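Local coordinates for ATP-dependent Clp protease proteolytic subunit (Listeria monocytogenes, PDB 4JCQ), which probably cleaves peptide bonds in misfolded proteins as the serine peptidase component of an ATP-dependent Clp protease, although its catalytic triad is found in an inactive state, at residues D72-I77 with Y97-K102. Sequence-based numbering, arbitrary orientation.
Sequences DMIKFI and YLAAEK
Ala99 presses its methyl group against Ile74, and the backbones approach most closely at this pair, with Ile74 CA 6.4 Å from Ala99 CA. The nearest atoms are both apolar: Ile74 CG2 lies 3.7 Å from Ala99 CB. Because Ile74 CG2 stands anti to the backbone N while CG1 (chi1 -75°) stands beside it, CB and CG2 face the methyl together, and Ile74 CD1 approaches it from the other branch at 4.1 Å from Ala99 CB. The single methyl sits against three carbons of one side chain, both residues being buried. Lys75, next along the helix, reaches the same turn by its length rather than its direction. Its chain is extended beyond CG and passes across the oxygen end of the Ala99 carbonyl, with Lys75 CG 3.6 Å and Lys75 CE 3.4 Å from Ala99 O. The ammonium continues past it to a water: Lys75 NZ to the water oxygen is a weak 3.3 Å bond, whereas the water donates to Leu98 O at 2.8 Å. Glu101 OE1 stands 5.0 Å from Lys75 NZ, too far for a salt bridge but near enough that the opposite charges may attract. Leu42, Ile55 and Val81 pack on Ile74, and Lys75 touches Glu184 of a neighbouring subunit. The contact is structural packing away from the active-site residues: the last turn of helix 64-76 rests on the type I beta turn Tyr97-Ala100, which begins on the last residue of helix 92-97 and leads toward strand 105-108, within the alpha/beta ClpP/crotonase fold of the S14 peptidases.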
loop_
_atom_site.group_PDB
_atom_site.type_symbol
_atom_site.label_atom_id
_atom_site.label_comp_id
_atom_site.label_asym_id
_atom_site.label_seq_id
_atom_site.Cartn_x
_atom_site.Cartn_y
_atom_site.Cartn_z
ATOM N N ASP H 72 27.383 -15.133 -4.687
ATOM C CA ASP H 72 28.283 -14.621 -5.722
ATOM C C ASP H 72 28.442 -13.102 -5.685
ATOM O O ASP H 72 29.525 -12.588 -5.963
ATOM C CB ASP H 72 27.838 -15.089 -7.111
ATOM C CG ASP H 72 28.169 -16.552 -7.375
ATOM O OD1 ASP H 72 27.855 -17.039 -8.481
ATOM O OD2 ASP H 72 28.739 -17.220 -6.484
ATOM N N MET H 73 27.374 -12.388 -5.332
ATOM C CA MET H 73 27.433 -10.926 -5.207
ATOM C C MET H 73 28.348 -10.489 -4.064
ATOM O O MET H 73 29.055 -9.484 -4.179
ATOM C CB MET H 73 26.035 -10.318 -5.036
ATOM C CG MET H 73 25.199 -10.266 -6.311
ATOM S SD MET H 73 25.929 -9.352 -7.692
ATOM C CE MET H 73 26.256 -7.761 -6.946
ATOM N N ILE H 74 28.326 -11.252 -2.970
ATOM C CA ILE H 74 29.222 -11.028 -1.833
ATOM C C ILE H 74 30.687 -11.126 -2.266
ATOM O O ILE H 74 31.501 -10.273 -1.908
ATOM C CB ILE H 74 28.917 -12.001 -0.666
ATOM C CG1 ILE H 74 27.637 -11.574 0.064
ATOM C CG2 ILE H 74 30.080 -12.072 0.319
ATOM C CD1 ILE H 74 27.036 -12.648 0.950
ATOM N N LYS H 75 31.009 -12.156 -3.047
ATOM C CA LYS H 75 32.367 -12.347 -3.560
ATOM C C LYS H 75 32.721 -11.376 -4.691
ATOM O O LYS H 75 33.893 -11.042 -4.878
ATOM C CB LYS H 75 32.575 -13.792 -4.023
ATOM C CG LYS H 75 32.662 -14.800 -2.888
ATOM C CD LYS H 75 33.276 -16.109 -3.357
ATOM C CE LYS H 75 33.544 -17.037 -2.185
ATOM N NZ LYS H 75 34.316 -18.242 -2.594
ATOM N N PHE H 76 31.708 -10.928 -5.431
ATOM C CA PHE H 76 31.899 -10.057 -6.596
ATOM C C PHE H 76 32.345 -8.640 -6.231
ATOM O O PHE H 76 33.271 -8.103 -6.840
ATOM C CB PHE H 76 30.626 -10.017 -7.454
ATOM C CG PHE H 76 30.726 -9.124 -8.660
ATOM C CD1 PHE H 76 31.425 -9.535 -9.794
ATOM C CD2 PHE H 76 30.112 -7.874 -8.671
ATOM C CE1 PHE H 76 31.516 -8.712 -10.907
ATOM C CE2 PHE H 76 30.200 -7.048 -9.782
ATOM C CZ PHE H 76 30.902 -7.469 -10.902
ATOM N N ILE H 77 31.680 -8.045 -5.244
ATOM C CA ILE H 77 31.952 -6.658 -4.852
ATOM C C ILE H 77 33.348 -6.495 -4.248
ATOM O O ILE H 77 33.903 -7.439 -3.683
ATOM C CB ILE H 77 30.868 -6.092 -3.900
ATOM C CG1 ILE H 77 30.771 -6.924 -2.612
ATOM C CG2 ILE H 77 29.523 -6.008 -4.618
ATOM C CD1 ILE H 77 29.949 -6.285 -1.513
ATOM N N TYR H 97 26.203 -17.556 3.922
ATOM C CA TYR H 97 27.120 -17.376 5.047
ATOM C C TYR H 97 28.562 -17.718 4.669
ATOM O O TYR H 97 29.497 -16.991 5.020
ATOM C CB TYR H 97 26.654 -18.224 6.242
ATOM C CG TYR H 97 27.474 -18.042 7.499
ATOM C CD1 TYR H 97 27.151 -17.054 8.430
ATOM C CD2 TYR H 97 28.571 -18.864 7.762
ATOM C CE1 TYR H 97 27.903 -16.886 9.585
ATOM C CE2 TYR H 97 29.329 -18.703 8.912
ATOM C CZ TYR H 97 28.994 -17.714 9.817
ATOM O OH TYR H 97 29.750 -17.561 10.955
ATOM N N LEU H 98 28.726 -18.813 3.928
ATOM C CA LEU H 98 30.043 -19.312 3.548
ATOM C C LEU H 98 30.707 -18.550 2.395
ATOM O O LEU H 98 31.822 -18.889 1.993
ATOM C CB LEU H 98 29.975 -20.815 3.236
ATOM C CG LEU H 98 29.683 -21.761 4.408
ATOM C CD1 LEU H 98 29.518 -23.188 3.909
ATOM C CD2 LEU H 98 30.761 -21.693 5.482
ATOM N N ALA H 99 30.032 -17.524 1.874
ATOM C CA ALA H 99 30.615 -16.655 0.843
ATOM C C ALA H 99 31.762 -15.803 1.389
ATOM O O ALA H 99 32.683 -15.448 0.655
ATOM C CB ALA H 99 29.548 -15.766 0.220
ATOM N N ALA H 100 31.694 -15.473 2.677
ATOM C CA ALA H 100 32.747 -14.706 3.334
ATOM C C ALA H 100 33.952 -15.596 3.623
ATOM O O ALA H 100 33.802 -16.805 3.842
ATOM C CB ALA H 100 32.225 -14.083 4.619
ATOM N N GLU H 101 35.141 -14.995 3.617
ATOM C CA GLU H 101 36.375 -15.705 3.955
ATOM C C GLU H 101 36.310 -16.175 5.405
ATOM O O GLU H 101 35.683 -15.522 6.243
ATOM C CB GLU H 101 37.603 -14.810 3.735
ATOM C CG GLU H 101 37.787 -14.320 2.302
ATOM C CD GLU H 101 38.007 -15.444 1.302
ATOM O OE1 GLU H 101 37.386 -15.402 0.218
ATOM O OE2 GLU H 101 38.794 -16.370 1.592
ATOM N N LYS H 102 36.957 -17.304 5.689
ATOM C CA LYS H 102 36.849 -17.965 6.993
ATOM C C LYS H 102 37.061 -17.032 8.188
ATOM O O LYS H 102 36.262 -17.038 9.122
ATOM C CB LYS H 102 37.788 -19.173 7.085
ATOM C CG LYS H 102 37.432 -20.131 8.211
ATOM C CD LYS H 102 38.228 -21.422 8.129
ATOM C CE LYS H 102 37.643 -22.488 9.045
ATOM N NZ LYS H 102 37.718 -22.111 10.486
HETATM O O HOH W 1 32.101 -19.797 -0.686
#